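PDB 3T0O: ribonuclease T2, which cleaves single-stranded RNA, preferentially between purine and uridine residues, and so degrades microbial RNA for sensing in innate immunity. Local coordinates for residues H18-C24 against D75-S79; E68-W73 against S114-R119; Y138-F144 against E218-Y224. All blocks are in the same frame, centred on the assembly; numbering follows the deposited sequence.

Interaction 1: H18-C24 against D75-S79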
loop_
_atom_site.group_PDB
_atom_site.type_symbol
_atom_site.label_atom_id
_atom_site.label_comp_id
_atom_site.label_asym_id
_atom_site.label_seq_id
_atom_site.Cartn_x
_atom_site.Cartn_y
_atom_site.Cartn_z
ATOM N N HIS A 18 -2.118 2.500 -1.066
ATOM C CA HIS A 18 -3.478 3.037 -0.896
ATOM C C HIS A 18 -3.552 4.510 -1.199
ATOM O O HIS A 18 -2.551 5.182 -1.256
ATOM C CB HIS A 18 -4.100 2.621 0.446
ATOM C CG HIS A 18 -3.278 3.019 1.652
ATOM N ND1 HIS A 18 -3.585 2.491 2.891
ATOM C CD2 HIS A 18 -2.184 3.796 1.804
ATOM C CE1 HIS A 18 -2.755 3.020 3.777
ATOM N NE2 HIS A 18 -1.850 3.746 3.139
ATOM N N TRP A 19 -4.785 4.963 -1.440
ATOM C CA TRP A 19 -5.056 6.312 -1.872
ATOM C C TRP A 19 -5.569 7.067 -0.682
ATOM O O TRP A 19 -6.658 6.817 -0.218
ATOM C CB TRP A 19 -6.090 6.239 -2.990
ATOM C CG TRP A 19 -6.412 7.583 -3.545
ATOM C CD1 TRP A 19 -7.660 8.240 -3.540
ATOM C CD2 TRP A 19 -5.509 8.471 -4.216
ATOM N NE1 TRP A 19 -7.537 9.459 -4.180
ATOM C CE2 TRP A 19 -6.243 9.633 -4.583
ATOM C CE3 TRP A 19 -4.158 8.384 -4.566
ATOM C CZ2 TRP A 19 -5.662 10.710 -5.273
ATOM C CZ3 TRP A 19 -3.573 9.460 -5.228
ATOM C CH2 TRP A 19 -4.304 10.619 -5.540
ATOM N N PRO A 20 -4.767 7.980 -0.153
ATOM C CA PRO A 20 -5.143 8.638 1.099
ATOM C C PRO A 20 -6.494 9.290 1.107
ATOM O O PRO A 20 -7.248 9.163 2.053
ATOM C CB PRO A 20 -4.050 9.717 1.254
ATOM C CG PRO A 20 -2.788 8.995 0.776
ATOM C CD PRO A 20 -3.373 8.275 -0.528
ATOM N N GLU A 21 -6.890 9.958 0.063
ATOM C CA GLU A 21 -8.207 10.603 0.139
ATOM C C GLU A 21 -9.344 9.610 0.316
ATOM O O GLU A 21 -10.362 9.955 0.961
ATOM C CB GLU A 21 -8.395 11.400 -1.143
ATOM C CG GLU A 21 -9.805 12.055 -1.315
ATOM C CD GLU A 21 -10.193 12.976 -0.183
ATOM O OE1 GLU A 21 -9.290 13.594 0.365
ATOM O OE2 GLU A 21 -11.431 13.143 0.084
ATOM N N THR A 22 -9.138 8.414 -0.229
ATOM C CA THR A 22 -10.144 7.395 0.058
ATOM C C THR A 22 -10.069 6.784 1.428
ATOM O O THR A 22 -11.123 6.650 2.112
ATOM C CB THR A 22 -10.049 6.294 -0.949
ATOM O OG1 THR A 22 -10.299 6.864 -2.231
ATOM C CG2 THR A 22 -11.083 5.176 -0.712
ATOM N N VAL A 23 -8.885 6.406 1.859
ATOM C CA VAL A 23 -8.772 5.646 3.083
ATOM C C VAL A 23 -8.734 6.465 4.371
ATOM O O VAL A 23 -8.970 5.898 5.472
ATOM C CB VAL A 23 -7.635 4.608 3.033
ATOM C CG1 VAL A 23 -7.838 3.578 1.853
ATOM C CG2 VAL A 23 -6.249 5.279 2.975
ATOM N N CYS A 24 -8.358 7.725 4.247
ATOM C CA CYS A 24 -8.333 8.585 5.430
ATOM C C CYS A 24 -9.668 8.524 6.147
ATOM O O CYS A 24 -10.755 8.563 5.542
ATOM C CB CYS A 24 -8.077 10.017 4.948
ATOM S SG CYS A 24 -6.324 10.344 4.719
ATOM N N ASP A 75 0.742 7.622 7.994
ATOM C CA ASP A 75 -0.415 6.984 8.588
ATOM C C ASP A 75 -1.661 7.647 8.112
ATOM O O ASP A 75 -2.046 8.684 8.592
ATOM C CB ASP A 75 -0.305 7.052 10.092
ATOM C CG ASP A 75 -1.487 6.412 10.794
ATOM O OD1 ASP A 75 -2.417 5.963 10.095
ATOM O OD2 ASP A 75 -1.489 6.384 12.058
ATOM N N VAL A 76 -2.261 7.052 7.097
ATOM C CA VAL A 76 -3.490 7.614 6.511
ATOM C C VAL A 76 -4.681 6.734 6.737
ATOM O O VAL A 76 -5.703 6.911 6.041
ATOM C CB VAL A 76 -3.269 7.907 5.008
ATOM C CG1 VAL A 76 -2.199 9.000 4.865
ATOM C CG2 VAL A 76 -2.899 6.633 4.221
ATOM N N ILE A 77 -4.612 5.896 7.772
ATOM C CA ILE A 77 -5.813 5.121 8.155
ATOM C C ILE A 77 -6.265 5.649 9.488
ATOM O O ILE A 77 -7.319 6.290 9.533
ATOM C CB ILE A 77 -5.461 3.676 8.193
ATOM C CG1 ILE A 77 -5.152 3.214 6.749
ATOM C CG2 ILE A 77 -6.684 2.911 8.732
ATOM C CD1 ILE A 77 -4.592 1.877 6.636
ATOM N N HIS A 78 -5.522 5.439 10.574
ATOM C CA HIS A 78 -5.947 6.042 11.821
ATOM C C HIS A 78 -5.412 7.421 12.075
ATOM O O HIS A 78 -5.956 8.166 12.932
ATOM C CB HIS A 78 -5.500 5.250 13.005
ATOM C CG HIS A 78 -6.151 3.915 13.076
ATOM N ND1 HIS A 78 -7.523 3.748 13.069
ATOM C CD2 HIS A 78 -5.608 2.679 13.098
ATOM C CE1 HIS A 78 -7.792 2.445 13.074
ATOM N NE2 HIS A 78 -6.652 1.777 13.110
ATOM N N SER A 79 -4.328 7.713 11.336
ATOM C CA SER A 79 -3.739 9.030 11.440
ATOM C C SER A 79 -3.435 9.368 12.880
ATOM O O SER A 79 -3.782 10.455 13.353
ATOM C CB SER A 79 -4.629 10.116 10.776
ATOM O OG SER A 79 -4.678 9.848 9.381
#
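Val76 reaches from the loop 75-79 against the short helix 20-23 and the residues at its ends. Val76 CB lies 3.9 Å from SG of Cys24, a sulfur held in the disulfide with Cys31. The side chain then forks. Val76 CG1 touches Pro20 CB at 4.1 Å. CG2 lies between the backbone N and the carbonyl carbon (CG1 has chi1 -64°), and this turns it to the His18 ring. There Val76 CG2 approaches His18 NE2 to 3.3 Å, at a slant. CG2 of Val23 touches Val76 CG2 at 3.8 Å and also lies over one face of the imidazole. Ile77 starts out away from 18-24, but its CD1 comes back to meet the ring edge at His18 CE1, 3.6 Å off. No hydrogen bond joins the segments, but Cys24 CA makes a CA-H...O contact with Val76 O at 3.2 Å. Asp75 OD1 accepts from Ile77 N, an Asx turn, and also from Ser79 N, from above the carboxylate plane. The contact joins the end of strand 12-18 and helix 20-23 to the loop between helices 66-72 and 84-98. Strand 39-45 lies alongside, where His41, a predicted active-site residue, stacks on His18 and touches Ile77.

Interaction 2: E68-W73 against S114-R119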
loop_
_atom_site.group_PDB
_atom_site.type_symbol
_atom_site.label_atom_id
_atom_site.label_comp_id
_atom_site.label_asym_id
_atom_site.label_seq_id
_atom_site.Cartn_x
_atom_site.Cartn_y
_atom_site.Cartn_z
ATOM N N GLU A 68 11.925 9.203 4.321
ATOM C CA GLU A 68 11.196 8.494 3.297
ATOM C C GLU A 68 9.941 7.843 3.846
ATOM O O GLU A 68 8.888 7.819 3.171
ATOM C CB GLU A 68 12.033 7.426 2.657
ATOM C CG GLU A 68 13.018 7.974 1.632
ATOM C CD GLU A 68 13.721 6.814 0.950
ATOM O OE1 GLU A 68 14.902 6.597 1.283
ATOM O OE2 GLU A 68 13.059 6.104 0.147
ATOM N N MET A 69 10.031 7.272 5.041
ATOM C CA MET A 69 8.819 6.674 5.649
ATOM C C MET A 69 7.743 7.728 5.893
ATOM O O MET A 69 6.552 7.442 5.700
ATOM C CB MET A 69 9.079 5.954 6.982
ATOM C CG MET A 69 10.161 4.975 6.948
ATOM S SD MET A 69 9.449 3.424 6.423
ATOM C CE MET A 69 8.336 3.077 7.754
ATOM N N ARG A 70 8.114 8.944 6.361
ATOM C CA ARG A 70 7.083 9.961 6.509
ATOM C C ARG A 70 6.452 10.350 5.199
ATOM O O ARG A 70 5.238 10.643 5.159
ATOM C CB ARG A 70 7.637 11.216 7.228
ATOM C CG ARG A 70 8.032 10.864 8.690
ATOM C CD ARG A 70 8.555 12.105 9.463
ATOM N NE ARG A 70 9.666 12.739 8.795
ATOM C CZ ARG A 70 10.920 12.725 9.242
ATOM N NH1 ARG A 70 11.239 12.072 10.358
ATOM N NH2 ARG A 70 11.853 13.346 8.537
ATOM N N ALA A 71 7.275 10.430 4.129
ATOM C CA ALA A 71 6.741 10.891 2.834
ATOM C C ALA A 71 5.925 9.814 2.127
ATOM O O ALA A 71 4.887 10.111 1.557
ATOM C CB ALA A 71 7.861 11.263 1.921
ATOM N N TYR A 72 6.393 8.578 2.235
ATOM C CA TYR A 72 5.812 7.543 1.379
ATOM C C TYR A 72 5.052 6.545 2.188
ATOM O O TYR A 72 4.307 5.727 1.590
ATOM C CB TYR A 72 6.989 6.778 0.666
ATOM C CG TYR A 72 7.850 7.615 -0.235
ATOM C CD1 TYR A 72 7.340 8.702 -0.871
ATOM C CD2 TYR A 72 9.184 7.293 -0.365
ATOM C CE1 TYR A 72 8.193 9.515 -1.701
ATOM C CE2 TYR A 72 10.037 8.081 -1.145
ATOM C CZ TYR A 72 9.510 9.172 -1.796
ATOM O OH TYR A 72 10.359 9.934 -2.628
ATOM N N TRP A 73 5.210 6.534 3.505
ATOM C CA TRP A 73 4.526 5.529 4.321
ATOM C C TRP A 73 3.790 6.239 5.464
ATOM O O TRP A 73 3.807 5.818 6.613
ATOM C CB TRP A 73 5.558 4.531 4.819
ATOM C CG TRP A 73 5.014 3.163 5.113
ATOM C CD1 TRP A 73 3.778 2.827 5.601
ATOM C CD2 TRP A 73 5.777 1.955 5.029
ATOM N NE1 TRP A 73 3.694 1.426 5.759
ATOM C CE2 TRP A 73 4.926 0.892 5.423
ATOM C CE3 TRP A 73 7.084 1.676 4.571
ATOM C CZ2 TRP A 73 5.385 -0.497 5.419
ATOM C CZ3 TRP A 73 7.504 0.316 4.567
ATOM C CH2 TRP A 73 6.647 -0.711 4.957
ATOM N N SER A 114 10.930 -2.343 1.316
ATOM C CA SER A 114 9.600 -1.888 1.040
ATOM C C SER A 114 9.611 -0.548 0.373
ATOM O O SER A 114 8.949 -0.325 -0.638
ATOM C CB SER A 114 8.810 -1.810 2.351
ATOM O OG SER A 114 8.652 -3.143 2.837
ATOM N N LEU A 115 10.413 0.364 0.891
ATOM C CA LEU A 115 10.509 1.677 0.248
ATOM C C LEU A 115 11.117 1.572 -1.128
ATOM O O LEU A 115 10.698 2.308 -2.034
ATOM C CB LEU A 115 11.396 2.587 1.098
ATOM C CG LEU A 115 10.770 2.961 2.429
ATOM C CD1 LEU A 115 11.840 3.539 3.360
ATOM C CD2 LEU A 115 9.690 3.995 2.260
ATOM N N GLU A 116 12.113 0.711 -1.299
ATOM C CA GLU A 116 12.724 0.562 -2.631
ATOM C C GLU A 116 11.735 0.068 -3.607
ATOM O O GLU A 116 11.651 0.590 -4.715
ATOM C CB GLU A 116 13.871 -0.419 -2.522
ATOM C CG GLU A 116 14.698 -0.570 -3.725
ATOM C CD GLU A 116 15.930 -1.404 -3.385
ATOM O OE1 GLU A 116 15.788 -2.476 -2.746
ATOM O OE2 GLU A 116 17.056 -0.977 -3.725
ATOM N N LEU A 117 10.958 -0.928 -3.218
ATOM C CA LEU A 117 9.950 -1.496 -4.126
ATOM C C LEU A 117 8.921 -0.450 -4.489
ATOM O O LEU A 117 8.476 -0.366 -5.640
ATOM C CB LEU A 117 9.232 -2.654 -3.383
ATOM C CG LEU A 117 10.165 -3.845 -3.325
ATOM C CD1 LEU A 117 9.493 -4.847 -2.409
ATOM C CD2 LEU A 117 10.262 -4.468 -4.752
ATOM N N TYR A 118 8.533 0.381 -3.507
ATOM C CA TYR A 118 7.563 1.435 -3.829
ATOM C C TYR A 118 8.148 2.378 -4.920
ATOM O O TYR A 118 7.424 2.739 -5.837
ATOM C CB TYR A 118 7.418 2.260 -2.538
ATOM C CG TYR A 118 6.553 3.513 -2.686
ATOM C CD1 TYR A 118 5.186 3.399 -2.816
ATOM C CD2 TYR A 118 7.144 4.751 -2.680
ATOM C CE1 TYR A 118 4.411 4.591 -2.912
ATOM C CE2 TYR A 118 6.404 5.942 -2.772
ATOM C CZ TYR A 118 5.037 5.821 -2.871
ATOM O OH TYR A 118 4.344 7.029 -2.968
ATOM N N ARG A 119 9.418 2.732 -4.813
ATOM C CA ARG A 119 10.086 3.611 -5.786
ATOM C C ARG A 119 10.183 2.974 -7.161
ATOM O O ARG A 119 10.071 3.657 -8.193
ATOM C CB ARG A 119 11.515 3.967 -5.277
ATOM C CG ARG A 119 11.491 4.766 -3.957
ATOM C CD ARG A 119 12.865 5.342 -3.519
ATOM N NE ARG A 119 13.940 4.352 -3.476
ATOM C CZ ARG A 119 14.455 3.794 -2.381
ATOM N NH1 ARG A 119 14.000 4.065 -1.168
ATOM N NH2 ARG A 119 15.451 2.930 -2.514
#
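Glu68 OE2 receives Arg119 NH1 at 2.6 Å in a salt bridge between two helices. The bridge belongs to one of two modelled conformers of Arg119 and is therefore less certain. The hydrogen bond within it is weak, because the N-H...O angle is only 130°. The carboxylate oxygen comes to the edge of the guanidinium. This is helix-helix packing within the alpha/beta fold of the RNase T2 family. Helix 66-72 and helix 107-121 run at 46° to each other in these segments, with their axes 11.1 Å apart. Large side chains fill that distance.

Leu115 is the centre. Its CD1 touches CB of Glu68. Its CD2 faces CB of Tyr72 and reaches CE3 of Trp73 near the plane of the indole. On one flank Tyr118 puts CE2 over a face of the Tyr72 ring, 3.4 Å from CG of Tyr72. The two rings are obliquely turned against each other. CG of Tyr118 is anti to the backbone N (chi1 174°), which sends the ring across to Tyr72. Its hydroxyl is hydrogen-bonded to Trp38 O. Ile40 of strand 39-45 touches Leu115, Tyr118 and Trp73, so the strand lies against helix 107-121 and the residue following helix 66-72.

Trp73, just past the end of its helix, lies close to Glu90, an active-site residue by similarity. Its NE1 is hydrogen-bonded to His41 O. At the far end of the ring, CZ3 of Trp73 meets CB of Ser114 at 3.3 Å.

Interaction 3: Y138-F144 against E218-Y224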
loop_
_atom_site.group_PDB
_atom_site.type_symbol
_atom_site.label_atom_id
_atom_site.label_comp_id
_atom_site.label_asym_id
_atom_site.label_seq_id
_atom_site.Cartn_x
_atom_site.Cartn_y
_atom_site.Cartn_z
ATOM N N TYR A 138 -16.072 9.719 -13.183
ATOM C CA TYR A 138 -15.736 8.332 -12.870
ATOM C C TYR A 138 -14.872 7.646 -13.935
ATOM O O TYR A 138 -14.993 7.961 -15.090
ATOM C CB TYR A 138 -16.991 7.522 -12.711
ATOM C CG TYR A 138 -17.913 8.009 -11.658
ATOM C CD1 TYR A 138 -17.455 8.778 -10.536
ATOM C CD2 TYR A 138 -19.260 7.694 -11.774
ATOM C CE1 TYR A 138 -18.349 9.215 -9.567
ATOM C CE2 TYR A 138 -20.147 8.097 -10.784
ATOM C CZ TYR A 138 -19.681 8.848 -9.705
ATOM O OH TYR A 138 -20.663 9.209 -8.805
ATOM N N TYR A 139 -14.084 6.661 -13.512
ATOM C CA TYR A 139 -13.379 5.759 -14.371
ATOM C C TYR A 139 -14.135 4.467 -14.378
ATOM O O TYR A 139 -15.129 4.295 -13.635
ATOM C CB TYR A 139 -11.986 5.468 -13.802
ATOM C CG TYR A 139 -11.084 6.670 -13.972
ATOM C CD1 TYR A 139 -10.390 6.857 -15.150
ATOM C CD2 TYR A 139 -10.992 7.640 -12.978
ATOM C CE1 TYR A 139 -9.618 7.945 -15.365
ATOM C CE2 TYR A 139 -10.171 8.753 -13.179
ATOM C CZ TYR A 139 -9.489 8.868 -14.346
ATOM O OH TYR A 139 -8.745 9.982 -14.552
ATOM N N GLN A 140 -13.685 3.537 -15.210
ATOM C CA GLN A 140 -14.109 2.149 -14.996
ATOM C C GLN A 140 -13.031 1.390 -14.267
ATOM O O GLN A 140 -11.866 1.689 -14.386
ATOM C CB GLN A 140 -14.328 1.459 -16.323
ATOM C CG GLN A 140 -15.408 2.129 -17.169
ATOM C CD GLN A 140 -16.759 1.875 -16.569
ATOM O OE1 GLN A 140 -17.153 0.714 -16.339
ATOM N NE2 GLN A 140 -17.489 2.943 -16.339
ATOM N N VAL A 141 -13.412 0.424 -13.430
ATOM C CA VAL A 141 -12.410 -0.384 -12.787
ATOM C C VAL A 141 -11.476 -1.003 -13.814
ATOM O O VAL A 141 -10.290 -1.071 -13.505
ATOM C CB VAL A 141 -13.027 -1.447 -11.892
ATOM C CG1 VAL A 141 -11.944 -2.426 -11.405
ATOM C CG2 VAL A 141 -13.729 -0.692 -10.720
ATOM N N ALA A 142 -11.986 -1.376 -14.995
ATOM C CA ALA A 142 -11.100 -1.971 -16.034
ATOM C C ALA A 142 -10.045 -0.998 -16.497
ATOM O O ALA A 142 -8.970 -1.420 -16.939
ATOM C CB ALA A 142 -11.946 -2.429 -17.232
ATOM N N ASP A 143 -10.299 0.295 -16.344
ATOM C CA ASP A 143 -9.238 1.249 -16.747
ATOM C C ASP A 143 -7.996 1.022 -15.916
ATOM O O ASP A 143 -6.855 0.977 -16.461
ATOM C CB ASP A 143 -9.702 2.696 -16.552
ATOM C CG ASP A 143 -10.848 3.056 -17.454
ATOM O OD1 ASP A 143 -11.003 2.459 -18.579
ATOM O OD2 ASP A 143 -11.611 3.970 -17.057
ATOM N N PHE A 144 -8.179 0.851 -14.614
ATOM C CA PHE A 144 -7.081 0.609 -13.740
ATOM C C PHE A 144 -6.545 -0.798 -13.959
ATOM O O PHE A 144 -5.385 -0.993 -14.105
ATOM C CB PHE A 144 -7.539 0.703 -12.309
ATOM C CG PHE A 144 -7.760 2.078 -11.870
ATOM C CD1 PHE A 144 -6.760 2.770 -11.186
ATOM C CD2 PHE A 144 -9.033 2.682 -12.050
ATOM C CE1 PHE A 144 -7.017 4.040 -10.771
ATOM C CE2 PHE A 144 -9.285 3.962 -11.603
ATOM C CZ PHE A 144 -8.242 4.648 -10.967
ATOM N N GLU A 218 -15.861 -3.759 -7.644
ATOM C CA GLU A 218 -16.785 -4.344 -8.616
ATOM C C GLU A 218 -16.489 -3.841 -10.036
ATOM O O GLU A 218 -16.142 -2.685 -10.204
ATOM C CB GLU A 218 -18.189 -3.957 -8.200
ATOM C CG GLU A 218 -18.600 -4.559 -6.854
ATOM C CD GLU A 218 -18.694 -6.117 -6.906
ATOM O OE1 GLU A 218 -18.338 -6.718 -7.927
ATOM O OE2 GLU A 218 -18.855 -6.629 -5.841
ATOM N N ASP A 219 -16.636 -4.676 -11.079
ATOM C CA ASP A 219 -16.507 -4.110 -12.416
ATOM C C ASP A 219 -17.512 -2.968 -12.558
ATOM O O ASP A 219 -18.663 -3.005 -12.019
ATOM C CB ASP A 219 -16.766 -5.154 -13.504
ATOM C CG ASP A 219 -15.720 -6.271 -13.533
ATOM O OD1 ASP A 219 -16.026 -7.342 -14.121
ATOM O OD2 ASP A 219 -14.608 -6.074 -13.014
ATOM N N GLY A 220 -17.137 -1.931 -13.275
ATOM C CA GLY A 220 -18.027 -0.820 -13.503
ATOM C C GLY A 220 -17.431 0.504 -13.065
ATOM O O GLY A 220 -16.207 0.591 -12.852
ATOM N N PRO A 221 -18.258 1.509 -12.878
ATOM C CA PRO A 221 -17.727 2.836 -12.545
ATOM C C PRO A 221 -17.089 2.888 -11.189
ATOM O O PRO A 221 -17.459 2.122 -10.266
ATOM C CB PRO A 221 -18.968 3.775 -12.595
ATOM C CG PRO A 221 -19.971 2.971 -13.240
ATOM C CD PRO A 221 -19.701 1.551 -13.134
ATOM N N VAL A 222 -16.049 3.691 -11.127
ATOM C CA VAL A 222 -15.367 3.836 -9.857
ATOM C C VAL A 222 -14.927 5.299 -9.740
ATOM O O VAL A 222 -14.510 5.949 -10.736
ATOM C CB VAL A 222 -14.153 2.798 -9.752
ATOM C CG1 VAL A 222 -13.180 2.992 -10.908
ATOM C CG2 VAL A 222 -13.386 2.983 -8.377
ATOM N N PHE A 223 -15.038 5.805 -8.538
ATOM C CA PHE A 223 -14.572 7.180 -8.275
ATOM C C PHE A 223 -13.152 7.118 -7.772
ATOM O O PHE A 223 -12.833 6.387 -6.833
ATOM C CB PHE A 223 -15.532 7.770 -7.211
ATOM C CG PHE A 223 -15.313 9.195 -6.861
ATOM C CD1 PHE A 223 -14.951 10.143 -7.805
ATOM C CD2 PHE A 223 -15.519 9.598 -5.553
ATOM C CE1 PHE A 223 -14.756 11.527 -7.453
ATOM C CE2 PHE A 223 -15.334 10.980 -5.192
ATOM C CZ PHE A 223 -14.962 11.908 -6.168
ATOM N N TYR A 224 -12.317 7.995 -8.317
ATOM C CA TYR A 224 -10.909 8.107 -7.913
ATOM C C TYR A 224 -10.804 9.581 -7.455
ATOM O O TYR A 224 -10.600 10.512 -8.279
ATOM C CB TYR A 224 -10.073 7.839 -9.171
ATOM C CG TYR A 224 -8.589 7.973 -9.014
ATOM C CD1 TYR A 224 -7.974 7.823 -7.758
ATOM C CD2 TYR A 224 -7.810 8.141 -10.117
ATOM C CE1 TYR A 224 -6.578 7.936 -7.603
ATOM C CE2 TYR A 224 -6.440 8.203 -10.040
ATOM C CZ TYR A 224 -5.818 8.117 -8.766
ATOM O OH TYR A 224 -4.457 8.141 -8.703
HETATM O O HOH W 1 -14.816 -2.059 -15.077
#
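Val222, Phe144 and Tyr224 form the apolar centre. Phe144 turns its edge to the face of Tyr224, an edge-to-face pair with planes at 76°. The closest atoms are CZ of Phe144 and CD2 of Tyr224, 3.6 Å apart. CG1 of Val222 sits between its backbone N and carbonyl carbon (chi1 57°). From there it touches CE2 of Phe144 and CB of Tyr139. CB of Val222 meets CG2 of Val141 at 3.6 Å. Ile172 of strand 171-180 touches Val222, Phe144 and Tyr224, and Leu127 of helix 123-129 touches the two rings. Tyr139 brings CE2 to the edge of the Tyr224 ring. Its hydroxyl bonds to Lys133 O, and that of Tyr224 to Trp38 NE1.

The backbones pair as a small antiparallel two-stranded sheet, 139-140 with 221-222. Tyr139 and Val222 are its hydrogen-bonded pair. Tyr139 N gives to Val222 O at 2.9 Å, in the carbonyl plane. Val222 N gives back to Tyr139 O at 2.7 Å, tilted 32° from the plane of the Tyr139 carbonyl. Gln140 and Pro221 form the non-hydrogen-bonded pair. Val141 N adds a bond to Gly220 O at 2.9 Å.

Further out, Tyr138 packs against CB of Pro221 and, by its ring edge, CD1 of Phe223. The side chain of Gln140 bends at chi2, which brings OE1 to 3.3 Å from the carbonyl carbon of Gly220. Gln140 N is bonded to Asp143 OD2, which it meets from above the carboxylate plane. At the polar edge a water accepts from both Ala142 N and Gly220 N.

Interactions 1 and 2 alternate along the chain: 18-24, 68-73, 75-79, then 114-119. Their centres are about 15 Å apart. Trp73 and the 75-79 loop follow one another in sequence, and both interactions lie beside strand 39-45, close to the predicted active-site residue His41. Interaction 3 comes later in the chain, with its centre about 19 Å from that of interaction 1. The two touch directly: Trp19 CE2 lies 3.5 Å from Tyr224 CE1. The centres of interactions 2 and 3 are about 26 Å apart, on opposite sides of the chain's centre. Two contacts border the probable active site, while the third ties the C-terminal segment 218-224 to the residues leading into helix 141-152, away from that site.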